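Local coordinates for insulinase family protease (Yersinia pestis, PDB 3GO9), which is a predicted protease of the insulinase (M16) family, whose active members are zinc-dependent peptidases, at residues Ser292-Ala295 and Arg296-Leu299; Phe300-Ile303 and Lys304-Glu308; Asp366-Met369 and Thr370-Asn373; Asn428-Leu431 and Lys432-Leu435. One frame throughout, in Å; residues are numbered along the deposited sequence. Where two conformers were deposited one is given.

Interaction 1: residues Ser292-Ala295 and Arg296-Leu299; sequences SDLA and REAL. With PEG (di(hydroxyethyl)ether), chain H.
Arg-296, in the conformer given, folds its guanidinium group back over the preceding turn, laying one face on the carbonyl oxygen of Ser-292; Ser-292 O stands 3.7 Å above the guanidinium plane, over its centre. With CG beside the backbone N (chi1 -69°) the chain starts toward that turn, and a bend at chi3 then brings the flat group in. On the way Arg-296 CG passes 3.5 Å from Ser-292 O, and Arg-296 NH1 lies 3.9 Å from Ser-292 CB. Ser-292 O also accepts the backbone N of Arg-296 at 3.1 Å and the side-chain NE2 of Gln-434, while Ser-292 OG bonds to Glu-430 OE2; both partners belong to helix 424-435. At the guanidinium edge Arg-296 NH2 approaches O1 of a bound di(hydroxyethyl)ether, but that oxygen sits too close to Asp-293 in the model, so its place is doubtful. The step from Ser-292 to Arg-296 is the i to i+4 spacing of an alpha-helix, here the long helix 283-309 in the inactive domain of the M16 fold, with a sheet against the Arg-296 side and helix 362-377 on the Leu-294 side. There Glu-297 runs out fully extended, and its side chain crosses that of Leu-294 obliquely, Glu-297 OE2 lying 3.9 Å from Leu-294 CD1. The like-charged Asp-293 OD2 is 4.4 Å from Glu-297 OE2, a proximity probably eased by the salt bridge between Glu-297 OE1 and Lys-372 NZ. The methyl CB of Ala-298 rests 3.2 Å from Leu-294 O, whose bond to Ala-298 N is short at 2.7 Å.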
# COMPACT_ATOMS: atom_id res chain seq x y z
N SER A 292 -15.69 -12.04 3.09
CA SER A 292 -15.70 -10.76 3.82
C SER A 292 -15.57 -9.59 2.85
O SER A 292 -16.36 -8.62 2.92
CB SER A 292 -14.58 -10.73 4.82
OG SER A 292 -14.90 -11.62 5.86
N ASP A 293 -14.60 -9.68 1.94
CA ASP A 293 -14.37 -8.65 0.91
C ASP A 293 -15.62 -8.44 0.05
O ASP A 293 -16.00 -7.31 -0.25
CB ASP A 293 -13.19 -9.10 0.05
CG ASP A 293 -12.97 -8.28 -1.23
OD1 ASP A 293 -12.63 -7.11 -1.13
OD2 ASP A 293 -13.05 -8.86 -2.36
N LEU A 294 -16.27 -9.54 -0.35
CA LEU A 294 -17.42 -9.43 -1.24
C LEU A 294 -18.62 -8.79 -0.52
O LEU A 294 -19.39 -8.06 -1.17
CB LEU A 294 -17.77 -10.76 -1.89
CG LEU A 294 -18.91 -10.71 -2.90
CD1 LEU A 294 -18.63 -9.76 -4.05
CD2 LEU A 294 -19.19 -12.12 -3.41
N ALA A 295 -18.80 -9.10 0.76
CA ALA A 295 -19.87 -8.46 1.58
C ALA A 295 -19.64 -6.93 1.60
O ALA A 295 -20.56 -6.17 1.40
CB ALA A 295 -19.89 -9.01 2.98
N ARG A 296 -18.40 -6.52 1.82
CA ARG A 296 -18.05 -5.10 1.80
C ARG A 296 -18.35 -4.49 0.44
O ARG A 296 -18.93 -3.40 0.35
CB ARG A 296 -16.58 -4.90 2.20
CG ARG A 296 -16.32 -5.22 3.65
CD ARG A 296 -14.88 -4.90 4.10
NE ARG A 296 -13.87 -5.85 3.62
CZ ARG A 296 -13.34 -6.82 4.36
NH1 ARG A 296 -13.75 -7.04 5.60
NH2 ARG A 296 -12.42 -7.62 3.83
N GLU A 297 -17.98 -5.19 -0.63
CA GLU A 297 -18.20 -4.70 -1.95
C GLU A 297 -19.71 -4.62 -2.25
O GLU A 297 -20.20 -3.62 -2.83
CB GLU A 297 -17.47 -5.59 -2.94
CG GLU A 297 -17.51 -5.12 -4.33
CD GLU A 297 -16.90 -6.09 -5.29
OE1 GLU A 297 -17.21 -5.98 -6.47
OE2 GLU A 297 -16.12 -6.96 -4.88
N ALA A 298 -20.45 -5.61 -1.77
CA ALA A 298 -21.88 -5.70 -2.04
C ALA A 298 -22.59 -4.50 -1.42
O ALA A 298 -23.47 -3.91 -2.03
CB ALA A 298 -22.44 -6.98 -1.37
N LEU A 299 -22.19 -4.16 -0.21
CA LEU A 299 -22.82 -3.12 0.54
C LEU A 299 -22.54 -1.80 -0.15
O LEU A 299 -23.45 -0.99 -0.31
CB LEU A 299 -22.38 -3.15 1.98
CG LEU A 299 -21.52 -2.14 2.69
CD1 LEU A 299 -21.66 -0.72 2.21
CD2 LEU A 299 -21.92 -2.24 4.13
C1 PEG H . -12.20 -5.65 1.19
O1 PEG H . -12.02 -7.03 1.40
C2 PEG H . -10.81 -5.05 1.08
O2 PEG H . -9.75 -5.97 1.21
C3 PEG H . -8.79 -5.58 2.22
C4 PEG H . -9.30 -5.68 3.66
O4 PEG H . -9.17 -4.41 4.35

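Interaction 2: residues Phe300-Ile303 and Lys304-Glu308; sequences FWHI and KQVLE. With ZN (zinc ion), chain D.
Phe-300, Trp-301 and His-302 are three successive flat groups, and each carries on one face the side chain four residues further along the helix. Over Phe-300 lies the aliphatic part of Lys-304: its CG is 3.5 Å above the ring plane, displaced toward the rim, in a CH-pi contact. Trp-301 is covered by the amide of Gln-305, stacked at 29° to the indole, with Gln-305 OE1 3.3 Å above the ring plane near the rim of the six-membered part. The CG of Gln-305 also lies over the five-membered ring, but it is too close to Trp-301 O in the model, so that contact is doubtful. On His-302 it is the methyl CG2 of Val-306 that sits over the imidazole, 3.9 Å from its centroid. All three rings are set with CG opposite the backbone N and beside the carbonyl carbon, as in His-302 (chi1 177°), which leaves a face of each to the following turn. Phe-300 also meets the ring of Phe-319 on strand 316-324, and Trp-301 packs against helix 362-377. The His-302 ring serves a second purpose, for its NE2 binds a zinc ion at 2.0 Å, with a water and Glu-351 as further ligands. Joining helix 283-309 to helix 341-358 through one histidine, one glutamate and a water, this is a zinc site between helices within the inactive domain of the M16 fold.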
# COMPACT_ATOMS: atom_id res chain seq x y z
N PHE A 300 -21.31 -1.61 -0.63
CA PHE A 300 -21.02 -0.33 -1.24
C PHE A 300 -21.75 -0.19 -2.54
O PHE A 300 -22.34 0.86 -2.87
CB PHE A 300 -19.55 -0.10 -1.46
CG PHE A 300 -19.27 1.29 -1.89
CD1 PHE A 300 -19.59 2.36 -1.03
CD2 PHE A 300 -18.79 1.55 -3.15
CE1 PHE A 300 -19.38 3.64 -1.41
CE2 PHE A 300 -18.56 2.88 -3.53
CZ PHE A 300 -18.84 3.91 -2.64
N TRP A 301 -21.74 -1.28 -3.28
CA TRP A 301 -22.46 -1.39 -4.52
C TRP A 301 -23.96 -1.06 -4.36
O TRP A 301 -24.51 -0.29 -5.14
CB TRP A 301 -22.25 -2.81 -5.00
CG TRP A 301 -23.07 -3.22 -6.08
CD1 TRP A 301 -22.95 -2.85 -7.38
CD2 TRP A 301 -24.16 -4.16 -6.02
NE1 TRP A 301 -23.91 -3.49 -8.13
CE2 TRP A 301 -24.66 -4.30 -7.32
CE3 TRP A 301 -24.76 -4.90 -4.98
CZ2 TRP A 301 -25.74 -5.13 -7.63
CZ3 TRP A 301 -25.83 -5.72 -5.28
CH2 TRP A 301 -26.31 -5.83 -6.60
N HIS A 302 -24.58 -1.63 -3.34
CA HIS A 302 -26.01 -1.46 -3.09
C HIS A 302 -26.33 -0.01 -2.75
O HIS A 302 -27.29 0.55 -3.28
CB HIS A 302 -26.44 -2.29 -1.93
CG HIS A 302 -27.86 -2.12 -1.56
ND1 HIS A 302 -28.86 -2.79 -2.21
CD2 HIS A 302 -28.46 -1.37 -0.61
CE1 HIS A 302 -30.03 -2.43 -1.70
NE2 HIS A 302 -29.82 -1.56 -0.74
N ILE A 303 -25.54 0.57 -1.85
CA ILE A 303 -25.75 1.98 -1.44
C ILE A 303 -25.55 2.89 -2.64
O ILE A 303 -26.35 3.80 -2.87
CB ILE A 303 -24.90 2.42 -0.23
CG1 ILE A 303 -25.19 1.56 1.02
CG2 ILE A 303 -25.15 3.92 0.09
CD1 ILE A 303 -24.19 1.78 2.12
N LYS A 304 -24.53 2.64 -3.46
CA LYS A 304 -24.32 3.45 -4.64
C LYS A 304 -25.50 3.40 -5.57
O LYS A 304 -25.87 4.43 -6.12
CB LYS A 304 -23.10 2.98 -5.43
CG LYS A 304 -21.79 3.37 -4.82
CD LYS A 304 -20.73 3.53 -5.93
CE LYS A 304 -20.64 2.32 -6.89
NZ LYS A 304 -21.54 2.48 -8.09
N GLN A 305 -26.05 2.21 -5.77
CA GLN A 305 -27.19 2.07 -6.68
C GLN A 305 -28.39 2.82 -6.11
O GLN A 305 -29.12 3.44 -6.88
CB GLN A 305 -27.64 0.62 -6.87
CG GLN A 305 -26.53 -0.36 -7.15
CD GLN A 305 -26.97 -1.46 -8.05
OE1 GLN A 305 -27.65 -2.41 -7.62
NE2 GLN A 305 -26.59 -1.36 -9.34
N VAL A 306 -28.62 2.70 -4.80
CA VAL A 306 -29.79 3.37 -4.17
C VAL A 306 -29.62 4.86 -4.35
O VAL A 306 -30.59 5.57 -4.62
CB VAL A 306 -29.89 3.02 -2.67
CG1 VAL A 306 -31.00 3.85 -2.00
CG2 VAL A 306 -30.20 1.53 -2.46
N LEU A 307 -28.40 5.36 -4.15
CA LEU A 307 -28.13 6.80 -4.35
C LEU A 307 -28.39 7.26 -5.80
O LEU A 307 -28.99 8.34 -6.01
CB LEU A 307 -26.71 7.14 -3.93
CG LEU A 307 -26.29 8.61 -3.98
CD1 LEU A 307 -27.29 9.54 -3.24
CD2 LEU A 307 -24.86 8.76 -3.41
N GLU A 308 -27.97 6.46 -6.79
CA GLU A 308 -28.21 6.82 -8.20
C GLU A 308 -29.71 6.91 -8.47
O GLU A 308 -30.17 7.76 -9.25
CB GLU A 308 -27.48 5.84 -9.16
CG GLU A 308 -28.31 4.71 -9.79
CD GLU A 308 -27.47 3.51 -10.22
OE1 GLU A 308 -26.36 3.29 -9.67
OE2 GLU A 308 -27.93 2.76 -11.11
ZN ZN D . -31.11 -0.47 0.39
O HOH W 1 -31.84 -1.59 1.86

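Interaction 3: residues Asp366-Met369 and Thr370-Asn373; sequences DALM and TQKN
Backbone amides of Thr-370, Gln-371, Lys-372 and Asn-373 bond to the carbonyl oxygens of Asp-366, Ala-367, Leu-368 and Met-369 respectively, the i to i+4 pattern of an alpha-helix. This is helix 362-377 of the M16 inactive domain, whose side chains touch helices 283-309 and 408-421. Two of its side chains add a bond to a carbonyl that already holds one. Thr-370 has OG1 beside its own backbone N (chi1 -64°), which turns the hydroxyl back one turn to donate to Asp-366 O at 3.0 Å. Asp-366 O is thus gripped twice, since Thr-370 N and Thr-370 OG1 reach it from opposite faces of the carbonyl plane. Asn-373 imitates this less firmly: its ND2 makes a weak bond, 3.2 Å and 125° at the hydrogen, to Met-369 O, while Asn-373 OD1 accepts from Gln-416 on helix 408-421. Lys-372 starts toward the earlier turn, bringing its CG to 3.3 Å from Leu-368 O, then bends at chi2 and chi3 so that the amine ends near Gln-375 OE1 as well as Glu-297. Met-369, a selenomethionine modelled in two conformers, is bent in the same way in the one given and packs against Leu-419 and Leu-422. At the lysine's bend, Leu-368 CD1 comes to 4.3 Å from Lys-372 CD, the nearest meeting of these two side chains.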
# COMPACT_ATOMS: atom_id res chain seq x y z
N ASP A 366 -28.05 -12.27 -7.35
CA ASP A 366 -27.83 -12.85 -8.66
C ASP A 366 -27.16 -11.86 -9.62
O ASP A 366 -26.27 -12.25 -10.38
CB ASP A 366 -29.18 -13.34 -9.24
CG ASP A 366 -29.77 -14.53 -8.46
OD1 ASP A 366 -29.12 -15.09 -7.57
OD2 ASP A 366 -30.92 -14.92 -8.73
N ALA A 367 -27.56 -10.57 -9.55
CA ALA A 367 -26.92 -9.50 -10.31
C ALA A 367 -25.42 -9.36 -9.97
O ALA A 367 -24.54 -9.29 -10.88
CB ALA A 367 -27.65 -8.13 -10.06
N LEU A 368 -25.17 -9.33 -8.67
CA LEU A 368 -23.81 -9.24 -8.16
C LEU A 368 -22.97 -10.41 -8.66
O LEU A 368 -21.84 -10.19 -9.16
CB LEU A 368 -23.83 -9.17 -6.63
CG LEU A 368 -22.46 -9.03 -5.93
CD1 LEU A 368 -21.75 -7.74 -6.27
CD2 LEU A 368 -22.65 -9.17 -4.43
N MSE A 369 -23.50 -11.62 -8.54
CA MSE A 369 -22.71 -12.78 -8.90
C MSE A 369 -22.47 -12.87 -10.41
O MSE A 369 -21.40 -13.27 -10.83
CB MSE A 369 -23.33 -14.05 -8.28
CG MSE A 369 -23.58 -13.87 -6.76
SE MSE A 369 -21.91 -13.48 -5.82
CE MSE A 369 -21.49 -15.37 -6.05
N THR A 370 -23.44 -12.47 -11.24
CA THR A 370 -23.19 -12.36 -12.69
C THR A 370 -22.00 -11.41 -12.97
O THR A 370 -21.11 -11.69 -13.80
CB THR A 370 -24.49 -11.90 -13.42
OG1 THR A 370 -25.49 -12.90 -13.25
CG2 THR A 370 -24.28 -11.67 -14.91
N GLN A 371 -21.99 -10.30 -12.25
CA GLN A 371 -20.96 -9.30 -12.39
C GLN A 371 -19.60 -9.85 -11.93
O GLN A 371 -18.57 -9.68 -12.60
CB GLN A 371 -21.35 -8.05 -11.59
CG GLN A 371 -20.27 -6.97 -11.34
CD GLN A 371 -20.80 -5.79 -10.46
OE1 GLN A 371 -20.10 -5.29 -9.56
NE2 GLN A 371 -22.04 -5.36 -10.73
N LYS A 372 -19.58 -10.56 -10.82
CA LYS A 372 -18.27 -11.06 -10.34
C LYS A 372 -17.76 -12.18 -11.24
O LYS A 372 -16.56 -12.32 -11.47
CB LYS A 372 -18.39 -11.55 -8.87
CG LYS A 372 -18.79 -10.49 -7.84
CD LYS A 372 -18.03 -9.15 -7.90
CE LYS A 372 -16.58 -9.30 -7.61
NZ LYS A 372 -15.92 -7.97 -7.69
N ASN A 373 -18.68 -12.97 -11.76
CA ASN A 373 -18.33 -14.02 -12.72
C ASN A 373 -17.81 -13.42 -14.03
O ASN A 373 -16.84 -13.93 -14.63
CB ASN A 373 -19.52 -14.97 -12.97
CG ASN A 373 -19.54 -16.17 -11.97
OD1 ASN A 373 -18.55 -16.92 -11.85
ND2 ASN A 373 -20.65 -16.34 -11.27

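Interaction 4: residues Asn428-Leu431 and Lys432-Leu435; sequences NREL and KQQL
Glu-430 and Gln-434 meet through their polar ends: in the conformer given, Gln-434 NE2 donates a weak bond to Glu-430 OE2, 3.1 Å long and bent to 133° at the hydrogen. The carboxylate and amide planes stand 73° apart, so the two groups meet at a steep angle rather than stacking. The conformations explain the meeting. Glu-430 sets CG opposite its backbone N (chi1 -178°) and bends at chi2, whereas Gln-434 starts beside its own backbone N and runs out extended, so the two chains converge across one turn. Each has a stronger partner in Ser-292 of helix 283-309, Glu-430 OE2 pairing with its OG and Gln-434 NE2 with its carbonyl O. Helix 424-435, to which the residues of both segments belong, packs on helix 283-309 through Leu-431 and on helix 341-358 through Leu-435. Leu-435 also folds its CG to 3.4 Å from Leu-431 O, one turn earlier. On the more exposed side, Arg-429 bends at both chi2 and chi3, and the extended Gln-433 comes obliquely across its aliphatic part: Gln-433 NE2 lies 3.5 Å from both CG and CD of Arg-429, with the amide and guanidinium planes well inclined to each other. Arg-429 NH1 approaches Lys-432 at its aliphatic part, 3.7 Å from CD. The amine of that lysine, turned by bends at chi3 and chi4, bonds instead to the carbonyl oxygens of Arg-356 and Ala-357, and Lys-432 NZ lies 5.4 Å from Arg-429 NH1.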
# COMPACT_ATOMS: atom_id res chain seq x y z
N ASN A 428 -25.41 -12.85 3.03
CA ASN A 428 -26.19 -12.03 3.98
C ASN A 428 -25.77 -12.18 5.44
O ASN A 428 -25.80 -11.22 6.23
CB ASN A 428 -27.69 -12.32 3.79
CG ASN A 428 -28.26 -11.62 2.60
OD1 ASN A 428 -27.59 -10.79 2.01
ND2 ASN A 428 -29.51 -11.96 2.22
N ARG A 429 -25.38 -13.39 5.86
CA ARG A 429 -24.83 -13.57 7.20
C ARG A 429 -23.57 -12.76 7.41
O ARG A 429 -23.42 -12.16 8.47
CB ARG A 429 -24.56 -15.04 7.48
CG ARG A 429 -23.93 -15.32 8.82
CD ARG A 429 -24.82 -14.91 9.97
NE ARG A 429 -26.10 -15.66 9.95
CZ ARG A 429 -27.13 -15.50 10.80
NH1 ARG A 429 -27.10 -14.62 11.80
NH2 ARG A 429 -28.21 -16.28 10.66
N GLU A 430 -22.68 -12.78 6.41
CA GLU A 430 -21.41 -12.01 6.44
C GLU A 430 -21.75 -10.51 6.56
O GLU A 430 -21.21 -9.79 7.43
CB GLU A 430 -20.61 -12.32 5.19
CG GLU A 430 -19.28 -11.66 5.11
CD GLU A 430 -18.28 -12.13 6.13
OE1 GLU A 430 -18.22 -13.33 6.40
OE2 GLU A 430 -17.52 -11.26 6.66
N LEU A 431 -22.71 -10.06 5.78
CA LEU A 431 -23.15 -8.66 5.88
C LEU A 431 -23.65 -8.32 7.28
O LEU A 431 -23.32 -7.26 7.85
CB LEU A 431 -24.26 -8.36 4.86
CG LEU A 431 -23.86 -7.99 3.46
CD1 LEU A 431 -25.09 -8.08 2.55
CD2 LEU A 431 -23.20 -6.59 3.42
N LYS A 432 -24.48 -9.21 7.83
CA LYS A 432 -25.05 -9.00 9.13
C LYS A 432 -23.92 -8.93 10.16
O LYS A 432 -23.89 -8.04 11.01
CB LYS A 432 -26.02 -10.13 9.49
CG LYS A 432 -26.64 -9.92 10.87
CD LYS A 432 -27.55 -11.01 11.35
CE LYS A 432 -28.76 -11.18 10.48
NZ LYS A 432 -29.71 -10.07 10.56
N GLN A 433 -22.98 -9.87 10.08
CA GLN A 433 -21.86 -9.93 11.03
C GLN A 433 -20.98 -8.67 10.99
O GLN A 433 -20.71 -8.07 12.02
CB GLN A 433 -21.02 -11.17 10.78
CG GLN A 433 -21.70 -12.40 11.31
CD GLN A 433 -21.18 -13.70 10.73
OE1 GLN A 433 -20.44 -13.74 9.73
NE2 GLN A 433 -21.61 -14.82 11.37
N GLN A 434 -20.62 -8.25 9.79
CA GLN A 434 -19.82 -7.04 9.60
C GLN A 434 -20.52 -5.81 10.15
O GLN A 434 -19.93 -4.98 10.85
CB GLN A 434 -19.53 -6.81 8.13
CG GLN A 434 -18.40 -7.65 7.66
CD GLN A 434 -18.12 -7.49 6.20
OE1 GLN A 434 -18.64 -6.57 5.55
NE2 GLN A 434 -17.30 -8.38 5.65
N LEU A 435 -21.79 -5.69 9.87
CA LEU A 435 -22.52 -4.49 10.26
C LEU A 435 -23.00 -4.55 11.69
O LEU A 435 -23.59 -3.57 12.17
CB LEU A 435 -23.68 -4.24 9.33
CG LEU A 435 -23.26 -3.89 7.90
CD1 LEU A 435 -24.50 -3.83 7.05
CD2 LEU A 435 -22.51 -2.58 7.85

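The four contacts follow one another along the chain in the order 1, 2, 3, 4. Interactions 1 and 2 are adjoining segments of helix 283-309, their centres about 13 Å apart. Interaction 3 on helix 362-377 lies about 13 Å from interaction 1, and interaction 4 on helix 424-435 about 9 Å from it, centre to centre. Interactions 3 and 4, with centres about 19 Å apart, do not touch each other at these segments; helix 283-309 touches both. Thus this one helix, with strands of a mixed sheet against another side, meets the helices of interactions 3 and 4 and carries the histidine of an interhelical zinc site.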